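Local structure of probable chitinase (5JH8) at residues G118-F123 against G160-A165; I175-E180 against D194-D199; A210-G215 against Y289-T294; R249-T254 against T270-N275. The protein probably binds chitin and, as a member of glycosyl hydrolase family 18 with a TIM-barrel fold, probably hydrolyses it. All coordinates share one frame; numbering follows the deposited sequence.

Contact 1 of 4, residues G118-F123 against G160-A165; sequences GDRNNF and GYDLRA
The guanidinium group of R120 lies flat over the side chain of D162, its plane only 22° from that of the carboxylate, while the two side chains cross at about a right angle. CB of D162 sits under the centre of the group, 3.5 Å from R120 CZ, and D162 CG follows at 3.4 Å from R120 NH2. In this stacked arrangement the charges meet without a directed bond: D162 OD2 is a long 3.7 Å from R120 NH2 and well out of the guanidinium plane. R120 gets there by running straight out, CG anti to the backbone N (chi1 176°) and the chain extended as far as NE. Its NH1 donates to the carbonyl of Y159, whose ring also makes a cation-pi contact with R120. D162 has a second task as N-cap of helix 163-169, where its OD1, met from above the carboxylate plane, accepts from A165 N at 3.2 Å. Where the backbones come closest, R120 CA directs a nearly straight CA-H...O contact at G160 O (3.4 Å). One water donates to G160 O and R120 O and accepts from D162 N; another links N121 OD1 to D162 OD2. Deeper in, the F123 and Y161 rings meet obliquely, CE2 of F123 4.0 Å from CE1 of Y161. In the family 18 TIM barrel this joins the first turn of helix 120-135, after strand 107-111, to the loop between neighbouring strand 142-146 and helix 163-169; F123 and Y161 rest on that strand, and S85 of helix 78-85 also touches F123.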
# COMPACT_ATOMS: atom_id res chain seq x y z
N GLY A 118 -12.79 13.91 -11.74
CA GLY A 118 -12.65 15.28 -12.21
C GLY A 118 -11.42 16.00 -11.70
O GLY A 118 -11.10 17.09 -12.19
N ASP A 119 -10.74 15.42 -10.72
CA ASP A 119 -9.55 16.01 -10.13
C ASP A 119 -8.26 15.43 -10.68
O ASP A 119 -7.20 15.71 -10.13
CB ASP A 119 -9.58 15.86 -8.61
CG ASP A 119 -10.50 16.86 -7.96
OD1 ASP A 119 -10.47 18.04 -8.38
OD2 ASP A 119 -11.27 16.48 -7.05
N ARG A 120 -8.31 14.69 -11.79
CA ARG A 120 -7.12 14.08 -12.36
C ARG A 120 -5.99 15.09 -12.52
O ARG A 120 -4.88 14.90 -12.00
CB ARG A 120 -7.44 13.43 -13.70
CG ARG A 120 -6.24 12.83 -14.43
CD ARG A 120 -6.66 12.34 -15.79
NE ARG A 120 -5.63 11.73 -16.60
CZ ARG A 120 -5.35 10.42 -16.61
NH1 ARG A 120 -5.99 9.60 -15.81
NH2 ARG A 120 -4.43 9.93 -17.42
N ASN A 121 -6.25 16.17 -13.23
CA ASN A 121 -5.19 17.14 -13.50
C ASN A 121 -4.86 17.99 -12.28
O ASN A 121 -3.70 18.37 -12.09
CB ASN A 121 -5.55 18.02 -14.70
CG ASN A 121 -5.58 17.25 -16.01
OD1 ASN A 121 -5.05 16.14 -16.11
ND2 ASN A 121 -6.21 17.84 -17.02
N ASN A 122 -5.84 18.28 -11.43
CA ASN A 122 -5.57 19.00 -10.19
C ASN A 122 -4.62 18.22 -9.31
O ASN A 122 -3.67 18.77 -8.76
CB ASN A 122 -6.87 19.25 -9.43
CG ASN A 122 -7.78 20.24 -10.11
OD1 ASN A 122 -7.33 21.14 -10.81
ND2 ASN A 122 -9.09 20.09 -9.88
N PHE A 123 -4.87 16.92 -9.16
CA PHE A 123 -4.04 16.08 -8.31
C PHE A 123 -2.63 15.95 -8.89
O PHE A 123 -1.63 16.04 -8.16
CB PHE A 123 -4.72 14.72 -8.11
CG PHE A 123 -3.98 13.82 -7.15
CD1 PHE A 123 -3.69 14.23 -5.86
CD2 PHE A 123 -3.55 12.57 -7.56
CE1 PHE A 123 -2.98 13.40 -4.99
CE2 PHE A 123 -2.85 11.73 -6.68
CZ PHE A 123 -2.57 12.14 -5.41
N GLY A 160 -8.78 9.54 -11.80
CA GLY A 160 -8.09 10.61 -11.10
C GLY A 160 -6.59 10.44 -11.01
O GLY A 160 -5.91 11.39 -10.63
N TYR A 161 -6.07 9.25 -11.35
CA TYR A 161 -4.66 8.92 -11.20
C TYR A 161 -3.99 8.82 -12.57
O TYR A 161 -4.19 7.84 -13.31
CB TYR A 161 -4.48 7.64 -10.40
CG TYR A 161 -5.12 7.74 -9.04
CD1 TYR A 161 -4.42 8.27 -7.97
CD2 TYR A 161 -6.42 7.34 -8.83
CE1 TYR A 161 -4.98 8.38 -6.72
CE2 TYR A 161 -7.01 7.46 -7.59
CZ TYR A 161 -6.29 7.97 -6.52
OH TYR A 161 -6.92 8.08 -5.30
N ASP A 162 -3.23 9.85 -12.93
CA ASP A 162 -2.49 9.91 -14.20
C ASP A 162 -1.08 9.45 -13.87
O ASP A 162 -0.25 10.22 -13.39
CB ASP A 162 -2.52 11.34 -14.69
CG ASP A 162 -1.75 11.56 -15.99
OD1 ASP A 162 -0.93 10.70 -16.40
OD2 ASP A 162 -2.00 12.61 -16.61
N LEU A 163 -0.80 8.15 -14.06
CA LEU A 163 0.48 7.61 -13.61
C LEU A 163 1.65 8.29 -14.30
O LEU A 163 2.70 8.53 -13.69
CB LEU A 163 0.57 6.10 -13.84
CG LEU A 163 0.07 5.22 -12.70
CD1 LEU A 163 -1.39 5.40 -12.41
CD2 LEU A 163 0.38 3.77 -12.99
N ARG A 164 1.52 8.57 -15.60
CA ARG A 164 2.60 9.25 -16.30
C ARG A 164 2.97 10.56 -15.61
O ARG A 164 4.15 10.83 -15.35
CB ARG A 164 2.22 9.48 -17.76
CG ARG A 164 3.38 9.88 -18.66
CD ARG A 164 2.97 9.96 -20.14
NE ARG A 164 2.80 8.65 -20.77
CZ ARG A 164 3.78 7.95 -21.34
NH1 ARG A 164 5.02 8.43 -21.38
NH2 ARG A 164 3.52 6.77 -21.87
N ALA A 165 1.97 11.38 -15.28
CA ALA A 165 2.24 12.67 -14.65
C ALA A 165 2.75 12.49 -13.22
O ALA A 165 3.72 13.14 -12.79
CB ALA A 165 0.99 13.55 -14.65
O HOH W 1 -3.25 12.16 -11.23
O HOH W 2 -6.08 6.62 -15.15
O HOH W 3 -2.81 14.73 -15.20

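Contact 2 of 4, residues I175-E180 against D194-D199; sequences IMSYDE and DWMEDD. With 6KY ((2S)-2-(dimethylamino)-4-(methylselanyl)butanoic acid), chain E; HIS (histidine), chain F.
In the TIM barrel of family 18, strand 172-176 ends in a loop that lines the ligand pocket, and helix 193-206 of the same beta-alpha-beta unit packs against that loop through W195 and M196. The E180 side chain lies along one face of the W195 indole, the two running in opposite directions with carboxylate and ring planes 8° apart. E180 CB makes a CH-pi contact 3.5 Å from the centroid of the six-membered ring of W195, almost on its normal, and E180 OE1 is bonded to the backbone N of G192. The indole edge points at the loop backbone, with W195 CZ3 3.4 Å from S177 C. Beside it the bent end of M196 (like M176 a selenomethionine) places CE 3.4 Å from S177 O. Inverse gamma turns centred on M176 and S177 carry the chain from the strand to the pocket. There Y178 OH shares a 2.7 Å hydrogen bond with NE2 of the bound histidine, at the edge of the tyrosine ring. D179 is held by Y219 and Y221 through OD1, leaving its other oxygen to the second ligand, N,N-dimethyl-selenomethionine, whose N donates to D179 OD2 at a notably short 2.5 Å.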
# COMPACT_ATOMS: atom_id res chain seq x y z
N ILE A 175 2.49 1.28 -5.87
CA ILE A 175 1.35 0.71 -6.57
C ILE A 175 0.66 -0.29 -5.66
O ILE A 175 1.24 -1.33 -5.32
CB ILE A 175 1.77 0.06 -7.89
CG1 ILE A 175 2.30 1.12 -8.84
CG2 ILE A 175 0.58 -0.71 -8.49
CD1 ILE A 175 2.62 0.61 -10.22
N MSE A 176 -0.57 0.01 -5.27
CA MSE A 176 -1.29 -0.78 -4.29
C MSE A 176 -1.87 -2.02 -4.97
O MSE A 176 -3.11 -2.14 -5.16
CB MSE A 176 -2.39 0.06 -3.63
CG MSE A 176 -1.81 1.22 -2.88
SE MSE A 176 -3.16 2.49 -2.26
CE MSE A 176 -4.45 1.22 -1.57
N SER A 177 -0.97 -2.92 -5.37
CA SER A 177 -1.35 -4.13 -6.09
C SER A 177 -1.86 -5.20 -5.13
O SER A 177 -1.33 -6.32 -5.04
CB SER A 177 -0.21 -4.64 -6.96
OG SER A 177 1.01 -4.78 -6.25
N TYR A 178 -2.93 -4.82 -4.44
CA TYR A 178 -3.69 -5.68 -3.55
C TYR A 178 -5.12 -5.13 -3.53
O TYR A 178 -5.41 -4.08 -4.09
CB TYR A 178 -3.03 -5.82 -2.15
CG TYR A 178 -2.37 -4.57 -1.60
CD1 TYR A 178 -3.11 -3.50 -1.15
CD2 TYR A 178 -0.98 -4.48 -1.54
CE1 TYR A 178 -2.49 -2.36 -0.65
CE2 TYR A 178 -0.37 -3.37 -1.03
CZ TYR A 178 -1.12 -2.32 -0.58
OH TYR A 178 -0.44 -1.24 -0.08
N ASP A 179 -6.02 -5.87 -2.91
CA ASP A 179 -7.45 -5.55 -2.96
C ASP A 179 -8.03 -5.66 -4.37
O ASP A 179 -8.99 -4.98 -4.72
CB ASP A 179 -7.76 -4.22 -2.28
CG ASP A 179 -7.46 -4.26 -0.81
OD1 ASP A 179 -7.43 -5.36 -0.22
OD2 ASP A 179 -7.24 -3.18 -0.26
N GLU A 180 -7.47 -6.57 -5.17
CA GLU A 180 -8.09 -6.93 -6.45
C GLU A 180 -9.52 -7.40 -6.22
O GLU A 180 -10.42 -7.14 -7.04
CB GLU A 180 -7.26 -8.02 -7.10
CG GLU A 180 -7.72 -8.44 -8.46
CD GLU A 180 -7.01 -9.66 -8.98
OE1 GLU A 180 -6.05 -10.16 -8.36
OE2 GLU A 180 -7.45 -10.15 -10.07
N ASP A 194 -1.36 -12.39 -12.23
CA ASP A 194 -1.70 -12.02 -13.60
C ASP A 194 -2.18 -10.56 -13.65
O ASP A 194 -1.72 -9.77 -14.48
CB ASP A 194 -2.72 -13.01 -14.19
CG ASP A 194 -3.99 -13.19 -13.36
OD1 ASP A 194 -4.07 -12.81 -12.18
OD2 ASP A 194 -4.94 -13.77 -13.93
N TRP A 195 -3.08 -10.20 -12.74
CA TRP A 195 -3.54 -8.83 -12.59
C TRP A 195 -2.39 -7.89 -12.22
O TRP A 195 -2.26 -6.80 -12.78
CB TRP A 195 -4.63 -8.85 -11.51
CG TRP A 195 -5.13 -7.56 -11.00
CD1 TRP A 195 -6.07 -6.76 -11.59
CD2 TRP A 195 -4.81 -6.93 -9.75
NE1 TRP A 195 -6.34 -5.67 -10.80
CE2 TRP A 195 -5.57 -5.75 -9.66
CE3 TRP A 195 -3.95 -7.26 -8.69
CZ2 TRP A 195 -5.50 -4.89 -8.56
CZ3 TRP A 195 -3.89 -6.41 -7.59
CH2 TRP A 195 -4.66 -5.24 -7.53
N MSE A 196 -1.54 -8.31 -11.27
CA MSE A 196 -0.40 -7.52 -10.85
C MSE A 196 0.53 -7.25 -12.03
O MSE A 196 0.99 -6.14 -12.19
CB MSE A 196 0.36 -8.22 -9.72
CG MSE A 196 1.55 -7.43 -9.22
SE MSE A 196 2.47 -8.33 -7.75
CE MSE A 196 1.02 -8.40 -6.46
N GLU A 197 0.81 -8.28 -12.83
CA GLU A 197 1.70 -8.10 -13.98
C GLU A 197 1.07 -7.18 -15.02
O GLU A 197 1.76 -6.34 -15.61
CB GLU A 197 2.06 -9.45 -14.58
CG GLU A 197 3.04 -10.21 -13.69
CD GLU A 197 3.27 -11.64 -14.11
OE1 GLU A 197 3.07 -11.95 -15.30
OE2 GLU A 197 3.65 -12.46 -13.24
N ASP A 198 -0.24 -7.31 -15.25
CA ASP A 198 -0.90 -6.35 -16.13
C ASP A 198 -0.76 -4.94 -15.59
O ASP A 198 -0.51 -3.99 -16.35
CB ASP A 198 -2.38 -6.67 -16.30
CG ASP A 198 -2.65 -7.93 -17.10
OD1 ASP A 198 -1.75 -8.41 -17.82
OD2 ASP A 198 -3.79 -8.42 -17.06
N ASP A 199 -0.94 -4.78 -14.28
CA ASP A 199 -0.84 -3.45 -13.68
C ASP A 199 0.58 -2.90 -13.80
O ASP A 199 0.77 -1.71 -14.08
CB ASP A 199 -1.21 -3.51 -12.20
CG ASP A 199 -2.61 -4.01 -11.92
OD1 ASP A 199 -3.51 -3.90 -12.78
OD2 ASP A 199 -2.80 -4.47 -10.75
N 6KY E . -6.54 -2.83 2.16
CA 6KY E . -7.33 -1.58 2.35
C 6KY E . -6.64 -0.69 3.37
O 6KY E . -6.58 -1.05 4.54
CB 6KY E . -8.80 -1.83 2.76
CG 6KY E . -9.58 -2.58 1.66
SE 6KY E . -11.48 -2.82 2.05
CE 6KY E . -11.27 -4.24 3.37
CN1 6KY E . -6.63 -3.79 3.28
CN2 6KY E . -5.11 -2.58 1.88
N HIS F . -6.08 0.43 2.91
CA HIS F . -5.38 1.35 3.80
C HIS F . -6.37 2.02 4.74
O HIS F . -7.57 2.11 4.47
CB HIS F . -4.61 2.39 2.98
CG HIS F . -3.42 1.84 2.25
ND1 HIS F . -2.41 2.63 1.76
CD2 HIS F . -3.10 0.57 1.91
CE1 HIS F . -1.50 1.88 1.17
NE2 HIS F . -1.90 0.62 1.23
OXT HIS F . -5.97 2.48 5.81
O HOH W 4 -6.24 -12.51 -10.52

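Contact 3 of 4, residues A210-G215 against Y289-T294; sequences AKILNG and YGLGGT
Backbone hydrogen bonds between I212-N214 and G292-G293 are few and weak. G292 N donates to I212 O at 2.8 Å with a bent N-H...O angle of 128°, and N214 N reaches G293 O at 3.3 Å. CA-H...O contacts add to them: L213 CA lies 3.2 Å from the same G293 O, and G292 CA approaches A210 O. G292 turns the position of a side chain straight at A210 O, and G293 has backbone angles that would press a CB against the preceding carbonyl, so the absence of side chains lets the two segments come this close. G290, with positive phi, follows directly on helix 276-289 and begins the turn.

N214 and T294 form a parallel bridge between strands 212-222 and 293-297, neighbours in the barrel of this family 18 fold; strand 293-297 also pairs with strand 3-8, the first of the chain, and so helps close the barrel.

The side-chain polar bond lies on the face that N214 and T294 share. T294 OG1, anti to its own backbone nitrogen (chi1 -166°), donates to N214 OD1 at 2.8 Å from above the carbonyl plane, 41° out of it. The amide is held at its other end too, where ND2 donates to the carbonyl of K282 in helix 276-289.

Among apolar groups, L291 spreads its two methyls between neighbours: CD2 is 3.9 Å from I212 CG2, meeting it at a slant, while CD1 touches N214 CB, also at 3.9 Å. L213 points to the other face, where its CD2 packs 3.5 Å from G293 N.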
# COMPACT_ATOMS: atom_id res chain seq x y z
N ALA A 210 12.31 2.09 -12.19
CA ALA A 210 13.01 2.30 -10.93
C ALA A 210 12.23 3.19 -9.97
O ALA A 210 12.56 3.24 -8.78
CB ALA A 210 14.39 2.91 -11.19
N LYS A 211 11.20 3.89 -10.45
CA LYS A 211 10.35 4.70 -9.60
C LYS A 211 9.07 3.98 -9.19
O LYS A 211 8.19 4.61 -8.61
CB LYS A 211 9.98 5.99 -10.32
CG LYS A 211 11.13 6.90 -10.62
CD LYS A 211 10.58 8.17 -11.25
CE LYS A 211 11.25 9.38 -10.73
NZ LYS A 211 10.59 10.60 -11.23
N ILE A 212 8.92 2.71 -9.53
CA ILE A 212 7.74 1.94 -9.18
C ILE A 212 8.08 0.98 -8.05
O ILE A 212 9.10 0.28 -8.09
CB ILE A 212 7.22 1.18 -10.40
CG1 ILE A 212 6.76 2.15 -11.51
CG2 ILE A 212 6.12 0.18 -10.02
CD1 ILE A 212 5.62 3.04 -11.15
N LEU A 213 7.19 0.93 -7.05
CA LEU A 213 7.16 -0.14 -6.06
C LEU A 213 5.89 -0.95 -6.31
O LEU A 213 4.82 -0.36 -6.46
CB LEU A 213 7.11 0.41 -4.63
CG LEU A 213 8.11 1.49 -4.26
CD1 LEU A 213 7.76 2.04 -2.91
CD2 LEU A 213 9.54 0.95 -4.28
N ASN A 214 5.99 -2.29 -6.37
CA ASN A 214 4.77 -3.07 -6.30
C ASN A 214 4.34 -3.19 -4.84
O ASN A 214 4.99 -2.69 -3.93
CB ASN A 214 4.89 -4.40 -7.05
CG ASN A 214 5.79 -5.40 -6.38
OD1 ASN A 214 6.70 -5.04 -5.65
ND2 ASN A 214 5.55 -6.69 -6.65
N GLY A 215 3.20 -3.83 -4.65
CA GLY A 215 2.60 -4.00 -3.34
C GLY A 215 2.24 -5.45 -3.10
O GLY A 215 1.67 -6.12 -3.97
N TYR A 289 11.04 -6.79 -13.56
CA TYR A 289 10.67 -5.53 -14.19
C TYR A 289 11.69 -4.41 -14.01
O TYR A 289 11.55 -3.36 -14.64
CB TYR A 289 9.34 -5.00 -13.64
CG TYR A 289 8.09 -5.69 -14.15
CD1 TYR A 289 7.64 -6.87 -13.57
CD2 TYR A 289 7.35 -5.15 -15.18
CE1 TYR A 289 6.49 -7.48 -14.02
CE2 TYR A 289 6.21 -5.76 -15.64
CZ TYR A 289 5.78 -6.93 -15.05
OH TYR A 289 4.64 -7.55 -15.48
N GLY A 290 12.71 -4.60 -13.17
CA GLY A 290 13.56 -3.48 -12.82
C GLY A 290 12.88 -2.45 -11.94
O GLY A 290 13.14 -1.25 -12.06
N LEU A 291 11.98 -2.89 -11.06
CA LEU A 291 11.28 -1.97 -10.19
C LEU A 291 12.25 -1.34 -9.19
O LEU A 291 13.32 -1.87 -8.89
CB LEU A 291 10.18 -2.68 -9.41
CG LEU A 291 9.13 -3.44 -10.23
CD1 LEU A 291 8.05 -3.98 -9.30
CD2 LEU A 291 8.52 -2.57 -11.31
N GLY A 292 11.82 -0.21 -8.63
CA GLY A 292 12.55 0.40 -7.54
C GLY A 292 12.51 -0.39 -6.25
O GLY A 292 13.33 -0.14 -5.37
N GLY A 293 11.55 -1.30 -6.12
CA GLY A 293 11.43 -2.09 -4.93
C GLY A 293 10.01 -2.55 -4.74
O GLY A 293 9.22 -2.59 -5.69
N THR A 294 9.72 -2.95 -3.50
CA THR A 294 8.43 -3.47 -3.14
C THR A 294 7.93 -2.79 -1.88
O THR A 294 8.69 -2.14 -1.17
CB THR A 294 8.49 -5.00 -2.99
OG1 THR A 294 7.18 -5.56 -2.95
CG2 THR A 294 9.28 -5.45 -1.75

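Contact 4 of 4, residues R249-T254 against T270-N275; sequences RYDAGT and TVWTEN
The backbones of R249-T254 and T270-N275 stay well apart, 8.8 Å between Y250 CA and N275 CA at the closest, so long side chains make the contact without a hydrogen bond between the segments. The planes of the N275 amide and the Y250 ring lie 18° apart, while the side chains cross at about a right angle. N275 OD1 is 3.4 Å from Y250 CE1, and N275 ND2 is 3.5 Å from Y250 CD1. This amide also caps the start of helix 276-289, and Y250 keeps its hydroxyl bonded to H255 ND1.

The rim of the W272 indole meets a small polar network. D251 CB approaches the edge of the ring near its plane, 4.0 Å from W272 CZ3. R249 NH2 comes within 3.8 Å of W272 CH2, its guanidinium plane almost perpendicular to the indole at 86°. A bend at chi3 (74°) folds R249 back along its own strand, where NH1 donates to D251 OD1 in a 2.8 Å salt bridge. The other oxygen, D251 OD2, accepts from T254 OG1 at 2.8 Å, fixing both ends of the carboxylate.

Lying before the last barrel strand, 293-297, consistent with the alpha+beta insertion of many family 18 chitinases, strand 256-262 pairs antiparallel with strands 249-251 and 268-273 and touches W272 through S256 and T258; strand 268-273 pairs in turn with strand 212-222 and leads into helix 276-289.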
# COMPACT_ATOMS: atom_id res chain seq x y z
N ARG A 249 -5.73 -25.02 -2.05
CA ARG A 249 -5.38 -25.19 -3.46
C ARG A 249 -4.54 -24.00 -3.89
O ARG A 249 -4.93 -22.84 -3.67
CB ARG A 249 -6.64 -25.24 -4.33
CG ARG A 249 -6.37 -25.32 -5.87
CD ARG A 249 -7.66 -25.45 -6.72
NE ARG A 249 -8.42 -24.20 -6.82
CZ ARG A 249 -8.17 -23.23 -7.70
NH1 ARG A 249 -7.16 -23.34 -8.56
NH2 ARG A 249 -8.92 -22.13 -7.71
N TYR A 250 -3.38 -24.27 -4.47
CA TYR A 250 -2.56 -23.22 -5.05
C TYR A 250 -3.01 -22.97 -6.48
O TYR A 250 -2.95 -23.87 -7.32
CB TYR A 250 -1.09 -23.57 -5.02
CG TYR A 250 -0.19 -22.38 -5.28
CD1 TYR A 250 0.02 -21.41 -4.31
CD2 TYR A 250 0.47 -22.23 -6.49
CE1 TYR A 250 0.86 -20.34 -4.53
CE2 TYR A 250 1.31 -21.15 -6.73
CZ TYR A 250 1.50 -20.20 -5.75
OH TYR A 250 2.36 -19.13 -5.94
N ASP A 251 -3.49 -21.77 -6.74
CA ASP A 251 -3.90 -21.37 -8.08
C ASP A 251 -2.66 -20.84 -8.80
O ASP A 251 -2.21 -19.72 -8.56
CB ASP A 251 -5.00 -20.33 -8.01
CG ASP A 251 -5.63 -20.08 -9.38
OD1 ASP A 251 -6.28 -21.01 -9.92
OD2 ASP A 251 -5.45 -18.98 -9.93
N ALA A 252 -2.11 -21.66 -9.69
CA ALA A 252 -0.85 -21.30 -10.32
C ALA A 252 -1.00 -20.11 -11.26
O ALA A 252 -0.08 -19.30 -11.37
CB ALA A 252 -0.28 -22.50 -11.07
N GLY A 253 -2.15 -19.98 -11.93
CA GLY A 253 -2.37 -18.90 -12.87
C GLY A 253 -2.37 -17.53 -12.23
O GLY A 253 -2.11 -16.53 -12.92
N THR A 254 -2.68 -17.45 -10.94
CA THR A 254 -2.69 -16.18 -10.23
C THR A 254 -1.73 -16.15 -9.05
O THR A 254 -1.73 -15.17 -8.29
CB THR A 254 -4.11 -15.85 -9.71
OG1 THR A 254 -4.46 -16.75 -8.66
CG2 THR A 254 -5.13 -15.90 -10.83
N THR A 270 -15.14 -18.97 1.64
CA THR A 270 -14.08 -19.03 0.65
C THR A 270 -13.00 -18.05 1.09
O THR A 270 -13.29 -16.88 1.34
CB THR A 270 -14.61 -18.56 -0.72
OG1 THR A 270 -15.70 -19.38 -1.12
CG2 THR A 270 -13.58 -18.69 -1.78
N VAL A 271 -11.77 -18.54 1.18
CA VAL A 271 -10.62 -17.70 1.52
C VAL A 271 -9.72 -17.62 0.30
O VAL A 271 -9.47 -18.62 -0.36
CB VAL A 271 -9.84 -18.31 2.70
CG1 VAL A 271 -8.54 -17.53 2.97
CG2 VAL A 271 -10.71 -18.37 3.94
N TRP A 272 -9.22 -16.42 0.03
CA TRP A 272 -8.11 -16.21 -0.90
C TRP A 272 -7.01 -15.46 -0.16
O TRP A 272 -7.29 -14.43 0.47
CB TRP A 272 -8.55 -15.40 -2.12
CG TRP A 272 -9.33 -16.19 -3.11
CD1 TRP A 272 -10.68 -16.33 -3.16
CD2 TRP A 272 -8.81 -16.94 -4.22
NE1 TRP A 272 -11.05 -17.11 -4.23
CE2 TRP A 272 -9.91 -17.50 -4.89
CE3 TRP A 272 -7.53 -17.20 -4.70
CZ2 TRP A 272 -9.77 -18.32 -6.02
CZ3 TRP A 272 -7.39 -17.99 -5.81
CH2 TRP A 272 -8.49 -18.54 -6.47
N THR A 273 -5.78 -15.97 -0.22
CA THR A 273 -4.67 -15.36 0.48
C THR A 273 -3.37 -15.75 -0.21
O THR A 273 -3.36 -16.24 -1.35
CB THR A 273 -4.72 -15.71 1.98
OG1 THR A 273 -3.77 -14.88 2.66
CG2 THR A 273 -4.45 -17.18 2.22
N GLU A 274 -2.27 -15.50 0.48
CA GLU A 274 -0.91 -15.72 0.01
C GLU A 274 -0.30 -16.91 0.75
O GLU A 274 -0.76 -17.31 1.83
CB GLU A 274 -0.00 -14.50 0.28
CG GLU A 274 -0.53 -13.16 -0.26
CD GLU A 274 -0.72 -13.15 -1.75
OE1 GLU A 274 0.14 -13.73 -2.47
OE2 GLU A 274 -1.74 -12.57 -2.21
N ASN A 275 0.77 -17.46 0.16
CA ASN A 275 1.67 -18.33 0.90
C ASN A 275 3.11 -17.91 0.61
O ASN A 275 3.35 -16.89 -0.02
CB ASN A 275 1.39 -19.82 0.62
CG ASN A 275 1.77 -20.25 -0.79
OD1 ASN A 275 2.25 -19.46 -1.59
ND2 ASN A 275 1.51 -21.51 -1.10

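Contacts 1 and 3 are buried, contact 2 is partly so, and contact 4 lies at the surface. Contacts 2 and 3 touch directly through neighbouring strands 172-176 and 212-222, with S177 OG bonded to G215 O. Contact 4, nested within the chain loop closed by contact 3, meets contact 2 where T254 packs on D194. Contact 1 touches none of the others; its centre is about 33 Å from that of contact 4 but about 19 Å from that of contact 2, helix 163-169 leading on to strand 172-176. Backbone and glycines dominate contact 3; an indole face packed against a glutamate lies behind the ligand site in contact 2. Contact 1 has a long, stacked arginine-aspartate pair across it, contact 4 a hydrogen-bonded one within one segment.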